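Local coordinates for flagellar pocket-related cytoskeletal protein (PDB 6SJQ) that is BILBO1, a component of the trypanosome flagellar pocket collar, whose ubiquitin-fold N-terminal domain carries a long structured loop for protein binding, at residues N20-I31 against L77-Q88. Numbering follows the deposited sequence. Where two conformers were deposited one is given.
Sequences NFELSFPSRPSI and LIREDQLTDYCQ
Glu80 brings its carboxylate to Ile31, the first residue of helix 31-49. From CB, CG lies beside the backbone N, and a bend at chi2 (-77°) brings CD to 3.6 Å from Ile31 N. OE1 then accepts from Ile31 N at 3.0 Å through its syn lone pair, with an N-H...O angle of 146°, while OE2 adds a weak bond to the same N and lies near Ile31 CB. A water donates to both OE1 and Pro29 O, tying the carboxylate to the loop before the helix. Ser30, the N-cap, turns its OG to Glu33 N. Beside the carboxylate, Ile31 CG1 meets Leu77 CG at 3.9 Å, and Leu83 CD1 crosses to Pro29 CG, whose ring covers a face of Phe25.

At the far end, across intervening strand 6-14, two amides with planes 48° apart pair unevenly: Gln88 NE2 to Asn20 OD1 (2.9 Å) is nearly straight, Asn20 ND2 to Gln88 OE1 (3.1 Å) more bent, its ND2 shared with Pro107 O and Gln9 OE1. The contact thus joins edge strand 17-25 and the helix-entry loop of the ubiquitin fold to the segment leading into strand 87-92. A carboxylate facing the first helical N-H would probably be stabilised as an anion by the helix dipole.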
ATOM      1  N   ASN A  20      -2.328  -6.785   0.841  1.00 12.94           N
ATOM      2  CA  ASN A  20      -1.674  -6.529  -0.438  1.00 14.26           C
ATOM      3  C   ASN A  20      -2.756  -6.254  -1.454  1.00 12.65           C
ATOM      4  O   ASN A  20      -3.610  -7.117  -1.696  1.00 14.54           O
ATOM      5  CB  ASN A  20      -0.851  -7.733  -0.893  1.00 11.16           C
ATOM      6  CG  ASN A  20       0.105  -7.390  -2.023  1.00 11.11           C
ATOM      7  OD1 ASN A  20       0.446  -6.222  -2.212  1.00 12.10           O
ATOM      8  ND2 ASN A  20       0.570  -8.412  -2.763  1.00 15.57           N
ATOM      9  N   PHE A  21      -2.729  -5.052  -2.041  1.00 11.16           N
ATOM     10  CA  PHE A  21      -3.717  -4.642  -3.036  1.00  9.96           C
ATOM     11  C   PHE A  21      -3.143  -4.461  -4.438  1.00 14.91           C
ATOM     12  O   PHE A  21      -2.049  -3.890  -4.628  1.00 12.88           O
ATOM     13  CB  PHE A  21      -4.380  -3.321  -2.607  1.00 12.09           C
ATOM     14  CG  PHE A  21      -5.236  -3.439  -1.378  1.00 14.03           C
ATOM     15  CD1 PHE A  21      -6.069  -4.534  -1.195  1.00 10.96           C
ATOM     16  CD2 PHE A  21      -5.225  -2.436  -0.410  1.00 14.09           C
ATOM     17  CE1 PHE A  21      -6.866  -4.634  -0.068  1.00 19.49           C
ATOM     18  CE2 PHE A  21      -6.009  -2.531   0.723  1.00 18.77           C
ATOM     19  CZ  PHE A  21      -6.849  -3.630   0.887  1.00 23.44           C
ATOM     20  N   GLU A  22      -3.896  -4.939  -5.428  1.00 11.93           N
ATOM     21  CA  GLU A  22      -3.571  -4.681  -6.833  1.00 11.74           C
ATOM     22  C   GLU A  22      -4.184  -3.347  -7.230  1.00 18.31           C
ATOM     23  O   GLU A  22      -5.412  -3.201  -7.220  1.00 16.70           O
ATOM     24  CB  GLU A  22      -4.175  -5.803  -7.680  1.00 19.42           C
ATOM     25  CG  GLU A  22      -3.750  -5.822  -9.119  1.00 24.39           C
ATOM     26  CD  GLU A  22      -4.397  -6.985  -9.846  1.00 38.28           C
ATOM     27  OE1 GLU A  22      -3.916  -8.128  -9.685  1.00 41.46           O
ATOM     28  OE2 GLU A  22      -5.407  -6.756 -10.540  1.00 37.57           O
ATOM     29  N   LEU A  23      -3.353  -2.351  -7.545  1.00 12.52           N
ATOM     30  CA  LEU A  23      -3.864  -1.047  -7.969  1.00 10.90           C
ATOM     31  C   LEU A  23      -3.663  -0.940  -9.467  1.00 14.15           C
ATOM     32  O   LEU A  23      -2.626  -1.365  -9.989  1.00 14.91           O
ATOM     33  CB  LEU A  23      -3.119   0.079  -7.239  1.00 15.81           C
ATOM     34  CG  LEU A  23      -3.211   0.073  -5.708  1.00 13.05           C
ATOM     35  CD1 LEU A  23      -2.613   1.372  -5.171  1.00 15.60           C
ATOM     36  CD2 LEU A  23      -4.668  -0.051  -5.254  1.00 15.56           C
ATOM     37  N   SER A  24      -4.659  -0.419 -10.177  1.00 14.68           N
ATOM     38  CA  SER A  24      -4.617  -0.318 -11.639  0.55 14.71           C
ATOM     39  C   SER A  24      -4.531   1.143 -12.079  1.00 15.47           C
ATOM     40  O   SER A  24      -5.195   2.012 -11.502  1.00 16.35           O
ATOM     41  CB  SER A  24      -5.870  -0.952 -12.265  0.55 16.52           C
ATOM     42  OG  SER A  24      -5.941  -2.345 -12.012  0.55 15.04           O
ATOM     43  N   PHE A  25      -3.709   1.418 -13.091  1.00 11.76           N
ATOM     44  CA  PHE A  25      -3.591   2.767 -13.638  1.00 12.93           C
ATOM     45  C   PHE A  25      -3.573   2.689 -15.166  1.00 14.03           C
ATOM     46  O   PHE A  25      -3.205   1.656 -15.729  1.00 16.95           O
ATOM     47  CB  PHE A  25      -2.305   3.441 -13.154  1.00 13.30           C
ATOM     48  CG  PHE A  25      -2.141   3.450 -11.656  1.00 12.33           C
ATOM     49  CD1 PHE A  25      -1.552   2.371 -11.001  1.00 10.76           C
ATOM     50  CD2 PHE A  25      -2.615   4.515 -10.904  1.00 16.25           C
ATOM     51  CE1 PHE A  25      -1.417   2.359  -9.613  1.00 11.20           C
ATOM     52  CE2 PHE A  25      -2.477   4.527  -9.509  1.00 14.05           C
ATOM     53  CZ  PHE A  25      -1.874   3.445  -8.860  1.00 12.06           C
ATOM     54  N   PRO A  26      -3.966   3.773 -15.852  1.00 16.51           N
ATOM     55  CA  PRO A  26      -3.912   3.771 -17.326  1.00 17.47           C
ATOM     56  C   PRO A  26      -2.498   3.618 -17.903  1.00 22.54           C
ATOM     57  O   PRO A  26      -2.338   3.099 -19.005  1.00 22.47           O
ATOM     58  CB  PRO A  26      -4.468   5.151 -17.703  1.00 15.12           C
ATOM     59  CG  PRO A  26      -5.347   5.526 -16.554  1.00 25.07           C
ATOM     60  CD  PRO A  26      -4.657   4.967 -15.327  1.00 14.07           C
ATOM     61  N   SER A  27      -1.487   4.066 -17.166  1.00 15.79           N
ATOM     62  CA  SER A  27      -0.099   3.885 -17.565  1.00 17.76           C
ATOM     63  C   SER A  27       0.706   4.060 -16.297  1.00 14.86           C
ATOM     64  O   SER A  27       0.114   4.286 -15.232  1.00 11.12           O
ATOM     65  CB  SER A  27       0.327   4.899 -18.638  1.00 20.53           C
ATOM     66  OG  SER A  27       0.442   6.209 -18.101  1.00 19.75           O
ATOM     67  N   ARG A  28       2.029   3.982 -16.381  1.00 13.79           N
ATOM     68  CA  ARG A  28       2.864   4.072 -15.177  0.52 15.85           C
ATOM     69  C   ARG A  28       2.523   5.325 -14.386  1.00 15.16           C
ATOM     70  O   ARG A  28       2.608   6.438 -14.923  1.00 18.22           O
ATOM     71  CB  ARG A  28       4.350   4.091 -15.547  0.52 17.71           C
ATOM     72  CG  ARG A  28       5.254   4.426 -14.364  0.52 18.37           C
ATOM     73  CD  ARG A  28       6.724   4.395 -14.758  0.52 24.24           C
ATOM     74  NE  ARG A  28       7.002   3.308 -15.693  0.52 23.64           N
ATOM     75  CZ  ARG A  28       8.205   2.785 -15.894  0.52 33.75           C
ATOM     76  NH1 ARG A  28       9.250   3.238 -15.209  0.52 35.63           N
ATOM     77  NH2 ARG A  28       8.361   1.795 -16.760  0.52 26.33           N
ATOM     78  N   PRO A  29       2.095   5.164 -13.120  1.00  9.35           N
ATOM     79  CA  PRO A  29       1.709   6.364 -12.373  1.00 10.38           C
ATOM     80  C   PRO A  29       2.901   7.171 -11.881  1.00 14.75           C
ATOM     81  O   PRO A  29       4.012   6.652 -11.757  1.00 18.91           O
ATOM     82  CB  PRO A  29       0.945   5.796 -11.171  1.00 13.20           C
ATOM     83  CG  PRO A  29       1.608   4.430 -10.939  1.00 11.79           C
ATOM     84  CD  PRO A  29       1.964   3.922 -12.325  1.00 10.57           C
ATOM     85  N   SER A  30       2.669   8.446 -11.590  1.00 11.84           N
ATOM     86  CA  SER A  30       3.654   9.225 -10.845  1.00 12.58           C
ATOM     87  C   SER A  30       3.654   8.780  -9.394  1.00 10.85           C
ATOM     88  O   SER A  30       2.678   8.181  -8.917  1.00 13.46           O
ATOM     89  CB  SER A  30       3.374  10.726 -10.948  1.00 11.64           C
ATOM     90  OG  SER A  30       2.141  11.071 -10.326  1.00 14.95           O
ATOM     91  N   ILE A  31       4.745   9.055  -8.683  1.00 13.68           N
ATOM     92  CA  ILE A  31       4.801   8.714  -7.268  1.00 12.79           C
ATOM     93  C   ILE A  31       3.667   9.400  -6.484  1.00 12.50           C
ATOM     94  O   ILE A  31       3.062   8.792  -5.614  1.00 12.10           O
ATOM     95  CB  ILE A  31       6.173   9.057  -6.646  1.00 11.37           C
ATOM     96  CG1 ILE A  31       7.250   8.079  -7.165  1.00 16.59           C
ATOM     97  CG2 ILE A  31       6.086   9.002  -5.119  1.00 13.60           C
ATOM     98  CD1 ILE A  31       8.664   8.537  -6.841  1.00 13.16           C
ATOM     99  N   LEU A  77      11.405   4.068  -3.032  1.00 11.75           N
ATOM    100  CA  LEU A  77      10.822   4.576  -4.272  1.00 13.67           C
ATOM    101  C   LEU A  77      11.017   6.093  -4.330  1.00 12.24           C
ATOM    102  O   LEU A  77      10.355   6.844  -3.607  1.00 19.40           O
ATOM    103  CB  LEU A  77       9.339   4.212  -4.374  1.00 14.06           C
ATOM    104  CG  LEU A  77       8.638   4.735  -5.625  1.00 15.18           C
ATOM    105  CD1 LEU A  77       9.302   4.192  -6.871  1.00 16.14           C
ATOM    106  CD2 LEU A  77       7.148   4.364  -5.594  1.00 18.24           C
ATOM    107  N   ILE A  78      11.948   6.527  -5.171  1.00 14.31           N
ATOM    108  CA  ILE A  78      12.395   7.925  -5.207  1.00 14.59           C
ATOM    109  C   ILE A  78      12.220   8.584  -6.588  1.00 17.23           C
ATOM    110  O   ILE A  78      12.047   9.792  -6.689  1.00 19.94           O
ATOM    111  CB  ILE A  78      13.897   8.023  -4.816  1.00 24.63           C
ATOM    112  CG1 ILE A  78      14.705   7.026  -5.648  1.00 26.05           C
ATOM    113  CG2 ILE A  78      14.094   7.746  -3.346  1.00 32.87           C
ATOM    114  CD1 ILE A  78      16.189   7.276  -5.709  1.00 46.69           C
ATOM    115  N   ARG A  79      12.290   7.791  -7.648  1.00 15.96           N
ATOM    116  CA  ARG A  79      12.274   8.312  -9.016  1.00 19.39           C
ATOM    117  C   ARG A  79      11.072   7.803  -9.790  1.00 22.71           C
ATOM    118  O   ARG A  79      10.507   6.745  -9.467  1.00 18.04           O
ATOM    119  CB  ARG A  79      13.524   7.869  -9.775  1.00 18.69           C
ATOM    120  CG  ARG A  79      14.803   8.543  -9.320  1.00 26.08           C
ATOM    121  CD  ARG A  79      15.958   8.041 -10.161  1.00 29.24           C
ATOM    122  NE  ARG A  79      15.696   8.267 -11.577  1.00 29.81           N
ATOM    123  CZ  ARG A  79      16.080   9.356 -12.239  1.00 36.21           C
ATOM    124  NH1 ARG A  79      16.757  10.311 -11.613  1.00 40.12           N
ATOM    125  NH2 ARG A  79      15.792   9.488 -13.525  1.00 29.45           N
ATOM    126  N   GLU A  80      10.747   8.522 -10.860  1.00 21.63           N
ATOM    127  CA  GLU A  80       9.561   8.244 -11.651  1.00 27.49           C
ATOM    128  C   GLU A  80       9.803   7.205 -12.748  1.00 22.87           C
ATOM    129  O   GLU A  80       8.936   6.993 -13.596  1.00 23.11           O
ATOM    130  CB  GLU A  80       9.046   9.553 -12.259  1.00 25.01           C
ATOM    131  CG  GLU A  80       8.814  10.656 -11.226  1.00 19.79           C
ATOM    132  CD  GLU A  80       7.543  10.449 -10.441  1.00 21.63           C
ATOM    133  OE1 GLU A  80       6.827   9.474 -10.732  1.00 24.28           O
ATOM    134  OE2 GLU A  80       7.253  11.270  -9.545  1.00 22.03           O
ATOM    135  N   ASP A  81      10.970   6.556 -12.722  1.00 14.64           N
ATOM    136  CA  ASP A  81      11.306   5.505 -13.680  1.00 20.96           C
ATOM    137  C   ASP A  81      11.754   4.204 -12.994  1.00 20.95           C
ATOM    138  O   ASP A  81      12.471   3.386 -13.572  1.00 21.13           O
ATOM    139  CB  ASP A  81      12.400   6.005 -14.630  1.00 25.21           C
ATOM    140  CG  ASP A  81      13.628   6.495 -13.893  1.00 22.09           C
ATOM    141  OD1 ASP A  81      13.744   6.259 -12.674  1.00 22.49           O
ATOM    142  OD2 ASP A  81      14.496   7.121 -14.530  1.00 32.19           O
ATOM    143  N   GLN A  82      11.327   4.008 -11.757  1.00 12.65           N
ATOM    144  CA  GLN A  82      11.613   2.766 -11.036  1.00 16.18           C
ATOM    145  C   GLN A  82      10.495   1.728 -11.178  1.00 15.39           C
ATOM    146  O   GLN A  82      10.761   0.528 -11.313  1.00 15.40           O
ATOM    147  CB  GLN A  82      11.848   3.045  -9.547  1.00 14.56           C
ATOM    148  CG  GLN A  82      13.210   3.634  -9.194  1.00 18.26           C
ATOM    149  CD  GLN A  82      13.302   3.901  -7.712  1.00 16.58           C
ATOM    150  OE1 GLN A  82      12.912   4.970  -7.241  1.00 14.62           O
ATOM    151  NE2 GLN A  82      13.789   2.909  -6.957  1.00 13.48           N
ATOM    152  N   LEU A  83       9.248   2.184 -11.145  1.00 13.85           N
ATOM    153  CA  LEU A  83       8.100   1.262 -11.213  1.00 10.91           C
ATOM    154  C   LEU A  83       8.084   0.427 -12.497  1.00 18.60           C
ATOM    155  O   LEU A  83       8.315   0.944 -13.605  1.00 15.95           O
ATOM    156  CB  LEU A  83       6.777   2.042 -11.084  1.00 15.38           C
ATOM    157  CG  LEU A  83       6.529   2.762  -9.754  1.00 15.90           C
ATOM    158  CD1 LEU A  83       5.244   3.598  -9.845  1.00 18.54           C
ATOM    159  CD2 LEU A  83       6.445   1.774  -8.578  1.00 13.72           C
ATOM    160  N   THR A  84       7.842  -0.873 -12.333  1.00 16.21           N
ATOM    161  CA  THR A  84       7.610  -1.778 -13.451  1.00 17.35           C
ATOM    162  C   THR A  84       6.284  -2.471 -13.241  1.00 16.38           C
ATOM    163  O   THR A  84       5.781  -2.542 -12.115  1.00 14.99           O
ATOM    164  CB  THR A  84       8.732  -2.829 -13.602  1.00 15.34           C
ATOM    165  OG1 THR A  84       8.874  -3.571 -12.375  1.00 17.87           O
ATOM    166  CG2 THR A  84      10.046  -2.146 -13.935  1.00 24.90           C
ATOM    167  N   ASP A  85       5.700  -2.986 -14.315  1.00 13.68           N
ATOM    168  CA  ASP A  85       4.398  -3.612 -14.207  1.00 14.48           C
ATOM    169  C   ASP A  85       4.395  -4.798 -13.246  1.00 12.42           C
ATOM    170  O   ASP A  85       5.228  -5.708 -13.339  1.00 14.89           O
ATOM    171  CB  ASP A  85       3.865  -4.072 -15.573  1.00 20.43           C
ATOM    172  CG  ASP A  85       2.445  -4.634 -15.468  1.00 29.91           C
ATOM    173  OD1 ASP A  85       1.490  -3.832 -15.373  1.00 25.67           O
ATOM    174  OD2 ASP A  85       2.275  -5.875 -15.436  1.00 43.70           O
ATOM    175  N   TYR A  86       3.437  -4.754 -12.327  1.00 13.06           N
ATOM    176  CA  TYR A  86       3.175  -5.766 -11.324  1.00 16.78           C
ATOM    177  C   TYR A  86       4.282  -5.855 -10.297  1.00 12.90           C
ATOM    178  O   TYR A  86       4.383  -6.847  -9.578  1.00 17.47           O
ATOM    179  CB  TYR A  86       2.830  -7.141 -11.933  1.00 19.44           C
ATOM    180  CG  TYR A  86       1.726  -7.820 -11.153  1.00 25.01           C
ATOM    181  CD1 TYR A  86       2.000  -8.876 -10.300  1.00 27.90           C
ATOM    182  CD2 TYR A  86       0.416  -7.370 -11.236  1.00 31.09           C
ATOM    183  CE1 TYR A  86       0.992  -9.482  -9.562  1.00 34.71           C
ATOM    184  CE2 TYR A  86      -0.601  -7.973 -10.508  1.00 29.74           C
ATOM    185  CZ  TYR A  86      -0.307  -9.029  -9.675  1.00 33.73           C
ATOM    186  OH  TYR A  86      -1.317  -9.621  -8.940  1.00 35.81           O
ATOM    187  N   CYS A  87       5.088  -4.801 -10.194  1.00 13.60           N
ATOM    188  CA  CYS A  87       6.085  -4.751  -9.133  1.00 11.39           C
ATOM    189  C   CYS A  87       5.391  -4.688  -7.762  1.00 11.13           C
ATOM    190  O   CYS A  87       4.215  -4.340  -7.665  1.00 15.76           O
ATOM    191  CB  CYS A  87       7.061  -3.596  -9.336  1.00 10.34           C
ATOM    192  SG  CYS A  87       6.419  -1.937  -8.993  1.00 15.42           S
ATOM    193  N   GLN A  88       6.128  -5.090  -6.721  1.00 13.42           N
ATOM    194  CA  GLN A  88       5.620  -5.089  -5.357  1.00 10.39           C
ATOM    195  C   GLN A  88       6.183  -3.922  -4.551  1.00 13.21           C
ATOM    196  O   GLN A  88       7.398  -3.755  -4.454  1.00 11.74           O
ATOM    197  CB  GLN A  88       6.008  -6.395  -4.653  1.00 10.23           C
ATOM    198  CG  GLN A  88       5.474  -6.459  -3.218  1.00 12.17           C
ATOM    199  CD  GLN A  88       3.982  -6.684  -3.176  1.00 11.63           C
ATOM    200  OE1 GLN A  88       3.468  -7.716  -3.657  1.00 13.96           O
ATOM    201  NE2 GLN A  88       3.258  -5.705  -2.633  1.00 13.82           N
TER
HETATM  202  O   HOH W   1       6.559   6.567 -10.843  1.00 36.44           O